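Local coordinates for protein glycosyl transferase (Staphylococcus aureus, PDB 5TZJ) that belongs to glycosyl transferase family 2, pairs that domain with a TarS-type linker domain, and holds uridine-diphosphate-N-acetylglucosamine in a pocket, at residues A24-P29 with D94-E99; I118-V123 with A199-T204; S131-T136 with I192-D197. All coordinates share one frame; numbering follows the deposited sequence.

All three contacts reach the same mixed sheet, each through at least one strand. Interaction 1 closes first along the chain. Interaction 2 follows, and interaction 3 is nested within the loop that it closes. Strand 201-203 is the link on one side: it pairs with strand 95-96 of interaction 1 and with strand 115-122 of interaction 2. Strand 115-122 also pairs with strand 192-195 of interaction 3. The centre of interaction 2 is about 13 Å from each of the other two centres, while interactions 1 and 3 are about 19 Å apart and do not touch. Interaction 2 touches both, through D94-Y201 and K119-S196, and joins them at a corner. Its M120 touches the bound ligand.

Interaction 1. Residues A24-P29 with D94-E99; sequences AKQDFP and DYINKE
The flat amide of Q26 is sandwiched by the segment 94-99. I96 CD1 lies over one face, 3.6 Å from Q26 NE2. The backbone of K98 covers the opposite face, with K98 O 3.5 Å from Q26 CD. At the edge, Q26 NE2 donates to N97 O at 2.8 Å. This bond is nearly straight, at 168°, and its acceptor lies in the amide plane. Q26 NE2 also bonds to S22 O, and Q26 OE1 accepts from L101 N. These bonds at both ends fix the rotation of the buried amide.

The next residue adds a backbone bond, D27 N to K98 O at 3.0 Å. D27 holds CG between its backbone N and carbonyl carbon (chi1 71°), which brings the carboxylate up to E99. E99 CG is 3.6 Å from D27 OD2, and the two carboxylate planes are almost perpendicular. K102 forms salt bridges with both acids and probably offsets their like charge.

E99 N donates to N97 OD1 at 2.8 Å, which makes an Asx turn. E99 is the N-cap of helix 100-111. The contact thus ties the loop after helix 16-24 to an Asx turn that leads into a helix N-terminus.

Interaction 2. Residues I118-V123 with A199-T204; sequences IKMKGV and AYYYAT
M120, K121 and G122 pair with Y201, Y202 and A203 as neighbouring parallel strands of the mixed sheet, consistent with a GT-A fold. The two short segments run 26° apart. At the start of the pairing, K119 O accepts two bonds, from Y200 N at 2.9 Å and from Y201 N at 3.0 Å. The bond from Y201 is the straighter one. K119 turns its amino group to S196 O. Near the same end, I118 CB meets Y200 CB at 4.0 Å, and the two side chains cross at about a right angle. The Y200 hydroxyl is paired with D103. Regular parallel bonding follows: K121 N gives to Y201 O, and A203 N gives to K121 O.

The tight part is the buried face that carries M120, Y201 and A203. M120 and Y201 lie side by side and point the same way. Y201 keeps CG anti to its backbone N (chi1 -169°), and M120 bends at its last torsion to set CE 3.9 Å from Y201 CD1. CE also reaches toward A203 CB. M120 touches the bound uridine-diphosphate-N-acetylglucosamine, so this face of the sheet borders the ligand pocket. The hydroxyl of Y201 is bound by D94 and by the backbone N of D91.

The other face is looser. K121 is exposed, and only the first part of its chain makes contact. Its CB rests 3.8 Å from A199 CB and also approaches the Y202 ring, while its amino end leads away. Y202 is partly exposed, and its ring meets that of Y95, the planes about 15° apart. V123 closes the far end: its N bonds to A203 O at 2.8 Å, and its CG2 sits at the edge of the Y202 ring, 3.9 Å from Y202 CB.

Interaction 3. Residues S131-T136 with I192-D197; sequences SMFKET and ISVLSD
The first torsions of T136 and S196 send their hydroxyls to different partners. T136 places OG1 beside its backbone N and opposite its carbonyl carbon (chi1 -65°), where it faces the turn at the end of strand 192-195. S196 does the same with its OG (chi1 -76°), and this hydroxyl reaches back to F133. Two bonds hold T136 OG1. It accepts from S196 N at 2.9 Å and donates to D197 OD1 at 2.8 Å. The carboxylate oxygen is approached from above its plane, and the T136 and D197 side chains stand at about a right angle. The same residue also packs through carbon: T136 CG2 lies 3.2 Å from V194 O, and T136 CA makes a CH...O contact with that oxygen.

The hydroxyl of S196 donates to F133 O at 2.9 Å. It comes in well above the carbonyl plane, at a C=O...donor angle of 101°. S196 OG also lies at the edge of the F133 ring, in its plane, 3.6 Å from F133 CD1. M132 CG sits over one face of this ring, toward the rim. V194 points toward the loop, and its CG1 touches F133 CD1 at 3.6 Å. This methyl also packs against M132 O, 3.5 Å away. Buried F133 further packs on L117 and K119 of strand 115-122.

Strand 192-195 makes backbone bonds with L117 through S193 and L195. I192 and V194 bond instead to V140 and A137, just beyond the loop. The contact thus folds the loop 131-136 against the end of a strand in the mixed sheet. Serine and threonine hydroxyls pin a connecting loop to a strand end, consistent with the GT-A fold of family 2 glycosyl transferases.

Interaction 1. Residues A24-P29 with D94-E99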
# COMPACT_ATOMS: atom_id res chain seq x y z
N ALA A 24 8.23 -20.32 -13.79
CA ALA A 24 8.61 -21.23 -14.87
C ALA A 24 7.41 -21.95 -15.48
O ALA A 24 7.49 -22.40 -16.64
CB ALA A 24 9.65 -22.24 -14.36
N LYS A 25 6.31 -22.09 -14.75
CA LYS A 25 5.07 -22.68 -15.26
C LYS A 25 4.16 -21.69 -15.96
O LYS A 25 3.05 -22.07 -16.35
CB LYS A 25 4.28 -23.35 -14.12
CG LYS A 25 4.98 -24.50 -13.39
CD LYS A 25 4.53 -25.86 -13.87
CE LYS A 25 5.49 -26.96 -13.38
NZ LYS A 25 5.87 -26.73 -11.96
N GLN A 26 4.56 -20.42 -16.12
CA GLN A 26 3.75 -19.48 -16.90
C GLN A 26 3.49 -20.04 -18.29
O GLN A 26 4.43 -20.46 -19.00
CB GLN A 26 4.43 -18.12 -17.01
CG GLN A 26 4.45 -17.31 -15.69
CD GLN A 26 3.05 -17.04 -15.16
OE1 GLN A 26 2.29 -16.28 -15.76
NE2 GLN A 26 2.71 -17.65 -14.03
N ASP A 27 2.21 -20.06 -18.68
CA ASP A 27 1.85 -20.40 -20.06
C ASP A 27 1.86 -19.11 -20.88
O ASP A 27 0.86 -18.59 -21.37
CB ASP A 27 0.54 -21.18 -20.12
CG ASP A 27 -0.70 -20.37 -19.80
OD1 ASP A 27 -1.79 -20.80 -20.26
OD2 ASP A 27 -0.60 -19.32 -19.12
N PHE A 28 3.08 -18.59 -21.01
CA PHE A 28 3.47 -17.33 -21.60
C PHE A 28 4.91 -17.55 -22.02
O PHE A 28 5.64 -18.25 -21.29
CB PHE A 28 3.36 -16.19 -20.58
CG PHE A 28 3.52 -14.83 -21.19
CD1 PHE A 28 2.51 -14.31 -21.98
CD2 PHE A 28 4.68 -14.09 -21.00
CE1 PHE A 28 2.64 -13.06 -22.56
CE2 PHE A 28 4.83 -12.84 -21.58
CZ PHE A 28 3.80 -12.33 -22.37
N PRO A 29 5.37 -17.00 -23.15
CA PRO A 29 6.74 -17.27 -23.60
C PRO A 29 7.79 -16.72 -22.64
O PRO A 29 7.71 -15.57 -22.19
CB PRO A 29 6.81 -16.58 -24.97
CG PRO A 29 5.39 -16.32 -25.37
CD PRO A 29 4.66 -16.10 -24.07
N ASP A 94 5.40 -15.38 -2.06
CA ASP A 94 4.12 -15.48 -2.77
C ASP A 94 4.33 -16.25 -4.09
O ASP A 94 5.43 -16.67 -4.42
CB ASP A 94 3.52 -14.09 -3.01
CG ASP A 94 3.26 -13.33 -1.71
OD1 ASP A 94 3.07 -14.00 -0.66
OD2 ASP A 94 3.29 -12.08 -1.72
N TYR A 95 3.25 -16.45 -4.84
CA TYR A 95 3.35 -17.00 -6.18
C TYR A 95 2.16 -16.50 -6.99
O TYR A 95 1.29 -15.81 -6.47
CB TYR A 95 3.44 -18.54 -6.17
CG TYR A 95 2.40 -19.22 -5.30
CD1 TYR A 95 2.62 -19.37 -3.93
CD2 TYR A 95 1.21 -19.70 -5.83
CE1 TYR A 95 1.68 -19.96 -3.13
CE2 TYR A 95 0.28 -20.32 -5.03
CZ TYR A 95 0.52 -20.42 -3.67
OH TYR A 95 -0.40 -21.03 -2.85
N ILE A 96 2.15 -16.84 -8.28
CA ILE A 96 1.16 -16.27 -9.20
C ILE A 96 0.56 -17.38 -10.07
O ILE A 96 1.16 -18.44 -10.28
CB ILE A 96 1.77 -15.14 -10.08
CG1 ILE A 96 2.88 -15.66 -10.99
CG2 ILE A 96 2.37 -14.00 -9.19
CD1 ILE A 96 3.29 -14.69 -12.08
N ASN A 97 -0.66 -17.13 -10.55
CA ASN A 97 -1.36 -18.07 -11.41
C ASN A 97 -0.61 -18.29 -12.71
O ASN A 97 0.06 -17.39 -13.23
CB ASN A 97 -2.77 -17.53 -11.71
CG ASN A 97 -3.64 -18.52 -12.47
OD1 ASN A 97 -3.30 -18.96 -13.58
ND2 ASN A 97 -4.78 -18.86 -11.88
N LYS A 98 -0.74 -19.49 -13.29
CA LYS A 98 0.06 -19.80 -14.47
C LYS A 98 -0.38 -19.00 -15.69
O LYS A 98 0.43 -18.79 -16.61
CB LYS A 98 0.02 -21.31 -14.76
CG LYS A 98 -1.25 -21.73 -15.44
CD LYS A 98 -1.25 -23.22 -15.77
CE LYS A 98 -2.05 -24.00 -14.75
NZ LYS A 98 -3.48 -23.56 -14.72
N GLU A 99 -1.62 -18.52 -15.72
CA GLU A 99 -2.11 -17.69 -16.82
C GLU A 99 -1.97 -16.19 -16.55
O GLU A 99 -2.43 -15.38 -17.36
CB GLU A 99 -3.56 -18.06 -17.11
CG GLU A 99 -3.70 -19.55 -17.37
CD GLU A 99 -5.10 -19.96 -17.76
OE1 GLU A 99 -5.55 -19.66 -18.89
OE2 GLU A 99 -5.75 -20.59 -16.90

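Interaction 2. Residues I118-V123 with A199-T204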
# COMPACT_ATOMS: atom_id res chain seq x y z
N ILE A 118 -4.48 -6.85 -10.24
CA ILE A 118 -4.81 -8.24 -10.52
C ILE A 118 -5.31 -8.89 -9.24
O ILE A 118 -4.78 -8.65 -8.15
CB ILE A 118 -3.62 -9.00 -11.11
CG1 ILE A 118 -2.40 -8.90 -10.17
CG2 ILE A 118 -3.33 -8.51 -12.52
CD1 ILE A 118 -1.23 -9.76 -10.68
N LYS A 119 -6.38 -9.67 -9.37
CA LYS A 119 -7.09 -10.16 -8.19
C LYS A 119 -6.18 -11.03 -7.34
O LYS A 119 -5.45 -11.88 -7.85
CB LYS A 119 -8.34 -10.95 -8.61
CG LYS A 119 -9.08 -11.52 -7.42
CD LYS A 119 -10.18 -12.48 -7.83
CE LYS A 119 -11.26 -11.80 -8.60
NZ LYS A 119 -12.29 -12.80 -9.06
N MET A 120 -6.22 -10.82 -6.03
CA MET A 120 -5.38 -11.58 -5.12
C MET A 120 -6.20 -12.63 -4.37
O MET A 120 -7.42 -12.53 -4.24
CB MET A 120 -4.66 -10.66 -4.14
CG MET A 120 -4.17 -9.35 -4.74
SD MET A 120 -3.69 -8.18 -3.43
CE MET A 120 -2.45 -9.19 -2.61
N LYS A 121 -5.50 -13.65 -3.88
CA LYS A 121 -6.09 -14.68 -3.05
C LYS A 121 -5.21 -14.92 -1.83
O LYS A 121 -3.98 -15.06 -1.98
CB LYS A 121 -6.28 -15.98 -3.82
CG LYS A 121 -6.55 -17.20 -2.95
CD LYS A 121 -7.83 -17.04 -2.15
CE LYS A 121 -8.18 -18.34 -1.43
NZ LYS A 121 -8.12 -19.47 -2.38
N GLY A 122 -5.82 -14.94 -0.65
CA GLY A 122 -5.08 -15.31 0.55
C GLY A 122 -4.82 -16.81 0.60
O GLY A 122 -5.63 -17.62 0.16
N VAL A 123 -3.65 -17.18 1.13
CA VAL A 123 -3.30 -18.59 1.31
C VAL A 123 -2.95 -18.81 2.77
O VAL A 123 -2.32 -17.95 3.41
CB VAL A 123 -2.14 -19.03 0.40
CG1 VAL A 123 -1.88 -20.51 0.57
CG2 VAL A 123 -2.45 -18.73 -1.05
N ALA A 199 -8.09 -15.93 -9.64
CA ALA A 199 -7.11 -15.60 -8.60
C ALA A 199 -5.73 -15.55 -9.25
O ALA A 199 -5.20 -16.58 -9.67
CB ALA A 199 -7.17 -16.64 -7.48
N TYR A 200 -5.16 -14.35 -9.38
CA TYR A 200 -3.84 -14.21 -10.02
C TYR A 200 -2.69 -14.16 -9.02
O TYR A 200 -1.70 -14.88 -9.18
CB TYR A 200 -3.81 -12.97 -10.92
CG TYR A 200 -4.73 -13.11 -12.12
CD1 TYR A 200 -4.36 -13.89 -13.22
CD2 TYR A 200 -5.97 -12.50 -12.14
CE1 TYR A 200 -5.21 -14.04 -14.33
CE2 TYR A 200 -6.84 -12.66 -13.22
CZ TYR A 200 -6.46 -13.41 -14.32
OH TYR A 200 -7.31 -13.53 -15.39
N TYR A 201 -2.79 -13.31 -8.00
CA TYR A 201 -1.71 -13.12 -7.05
C TYR A 201 -2.05 -13.87 -5.76
O TYR A 201 -2.97 -13.49 -5.01
CB TYR A 201 -1.48 -11.62 -6.81
CG TYR A 201 -0.20 -11.37 -6.04
CD1 TYR A 201 -0.16 -11.53 -4.67
CD2 TYR A 201 0.99 -11.04 -6.69
CE1 TYR A 201 1.01 -11.38 -3.97
CE2 TYR A 201 2.15 -10.85 -5.99
CZ TYR A 201 2.16 -11.04 -4.63
OH TYR A 201 3.34 -10.87 -3.92
N TYR A 202 -1.29 -14.92 -5.46
CA TYR A 202 -1.45 -15.66 -4.21
C TYR A 202 -0.49 -15.12 -3.15
O TYR A 202 0.74 -15.18 -3.30
CB TYR A 202 -1.21 -17.16 -4.43
CG TYR A 202 -2.16 -17.74 -5.43
CD1 TYR A 202 -1.82 -17.79 -6.78
CD2 TYR A 202 -3.39 -18.24 -5.04
CE1 TYR A 202 -2.68 -18.33 -7.72
CE2 TYR A 202 -4.26 -18.79 -5.98
CZ TYR A 202 -3.90 -18.82 -7.31
OH TYR A 202 -4.75 -19.35 -8.25
N ALA A 203 -1.06 -14.63 -2.06
CA ALA A 203 -0.30 -14.07 -0.95
C ALA A 203 -0.38 -15.05 0.22
O ALA A 203 -1.47 -15.41 0.67
CB ALA A 203 -0.83 -12.69 -0.59
N THR A 204 0.78 -15.53 0.67
CA THR A 204 0.88 -16.52 1.72
C THR A 204 1.06 -15.88 3.09
O THR A 204 1.31 -14.68 3.22
CB THR A 204 2.05 -17.47 1.45
OG1 THR A 204 3.24 -16.68 1.23
CG2 THR A 204 1.76 -18.33 0.23

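Interaction 3. Residues S131-T136 with I192-D197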
# COMPACT_ATOMS: atom_id res chain seq x y z
N SER A 131 -12.45 -5.77 -1.84
CA SER A 131 -13.56 -4.90 -2.21
C SER A 131 -13.40 -4.28 -3.59
O SER A 131 -14.41 -3.93 -4.22
CB SER A 131 -13.74 -3.79 -1.18
OG SER A 131 -12.73 -2.80 -1.30
N MET A 132 -12.17 -4.15 -4.10
CA MET A 132 -11.95 -3.61 -5.44
C MET A 132 -11.85 -4.70 -6.51
O MET A 132 -11.61 -4.39 -7.68
CB MET A 132 -10.70 -2.72 -5.46
CG MET A 132 -9.34 -3.43 -5.31
SD MET A 132 -9.18 -4.24 -3.71
CE MET A 132 -9.29 -2.80 -2.61
N PHE A 133 -12.02 -5.97 -6.16
CA PHE A 133 -11.80 -7.05 -7.11
C PHE A 133 -13.08 -7.82 -7.43
O PHE A 133 -13.00 -8.95 -7.93
CB PHE A 133 -10.73 -8.01 -6.59
CG PHE A 133 -9.34 -7.45 -6.64
CD1 PHE A 133 -8.73 -7.18 -7.86
CD2 PHE A 133 -8.63 -7.20 -5.47
CE1 PHE A 133 -7.44 -6.66 -7.90
CE2 PHE A 133 -7.34 -6.69 -5.50
CZ PHE A 133 -6.75 -6.42 -6.72
N LYS A 134 -14.25 -7.24 -7.16
CA LYS A 134 -15.49 -7.97 -7.43
C LYS A 134 -15.82 -8.04 -8.91
O LYS A 134 -16.70 -8.81 -9.29
CB LYS A 134 -16.67 -7.32 -6.68
CG LYS A 134 -16.58 -7.37 -5.15
CD LYS A 134 -16.62 -8.80 -4.63
CE LYS A 134 -15.64 -9.03 -3.49
NZ LYS A 134 -15.81 -8.08 -2.34
N GLU A 135 -15.13 -7.28 -9.75
CA GLU A 135 -15.45 -7.18 -11.16
C GLU A 135 -14.18 -6.84 -11.92
O GLU A 135 -13.30 -6.15 -11.40
CB GLU A 135 -16.53 -6.12 -11.39
CG GLU A 135 -17.43 -6.37 -12.59
CD GLU A 135 -18.63 -5.42 -12.62
OE1 GLU A 135 -19.48 -5.56 -13.53
OE2 GLU A 135 -18.71 -4.53 -11.73
N THR A 136 -14.09 -7.33 -13.15
CA THR A 136 -13.04 -6.85 -14.04
C THR A 136 -13.48 -5.52 -14.62
O THR A 136 -14.64 -5.34 -15.00
CB THR A 136 -12.78 -7.86 -15.15
OG1 THR A 136 -12.26 -9.07 -14.60
CG2 THR A 136 -11.80 -7.29 -16.15
N ILE A 192 -6.13 3.18 -15.16
CA ILE A 192 -5.96 2.17 -14.13
C ILE A 192 -7.05 1.14 -14.36
O ILE A 192 -8.22 1.51 -14.54
CB ILE A 192 -6.11 2.79 -12.71
CG1 ILE A 192 -5.13 3.95 -12.49
CG2 ILE A 192 -5.96 1.71 -11.61
CD1 ILE A 192 -5.34 4.66 -11.11
N SER A 193 -6.70 -0.12 -14.35
CA SER A 193 -7.66 -1.16 -14.70
C SER A 193 -7.62 -2.23 -13.63
O SER A 193 -6.70 -2.28 -12.81
CB SER A 193 -7.36 -1.79 -16.07
OG SER A 193 -7.03 -0.79 -17.00
N VAL A 194 -8.61 -3.11 -13.65
CA VAL A 194 -8.74 -4.18 -12.68
C VAL A 194 -9.07 -5.44 -13.44
O VAL A 194 -10.08 -5.49 -14.17
CB VAL A 194 -9.82 -3.90 -11.62
CG1 VAL A 194 -9.83 -5.01 -10.58
CG2 VAL A 194 -9.57 -2.54 -10.94
N LEU A 195 -8.23 -6.46 -13.28
CA LEU A 195 -8.46 -7.75 -13.91
C LEU A 195 -8.80 -8.75 -12.81
O LEU A 195 -7.97 -9.02 -11.93
CB LEU A 195 -7.24 -8.16 -14.73
CG LEU A 195 -7.22 -9.45 -15.52
CD1 LEU A 195 -6.96 -9.20 -16.97
CD2 LEU A 195 -6.06 -10.18 -15.00
N SER A 196 -10.04 -9.25 -12.82
CA SER A 196 -10.53 -10.14 -11.76
C SER A 196 -11.00 -11.49 -12.28
O SER A 196 -11.77 -12.17 -11.59
CB SER A 196 -11.66 -9.46 -11.00
OG SER A 196 -11.17 -8.48 -10.12
N ASP A 197 -10.54 -11.93 -13.46
CA ASP A 197 -11.11 -13.14 -14.06
C ASP A 197 -10.78 -14.41 -13.27
O ASP A 197 -11.58 -15.36 -13.27
CB ASP A 197 -10.65 -13.26 -15.51
CG ASP A 197 -11.35 -12.25 -16.41
OD1 ASP A 197 -12.21 -11.51 -15.90
OD2 ASP A 197 -11.07 -12.21 -17.62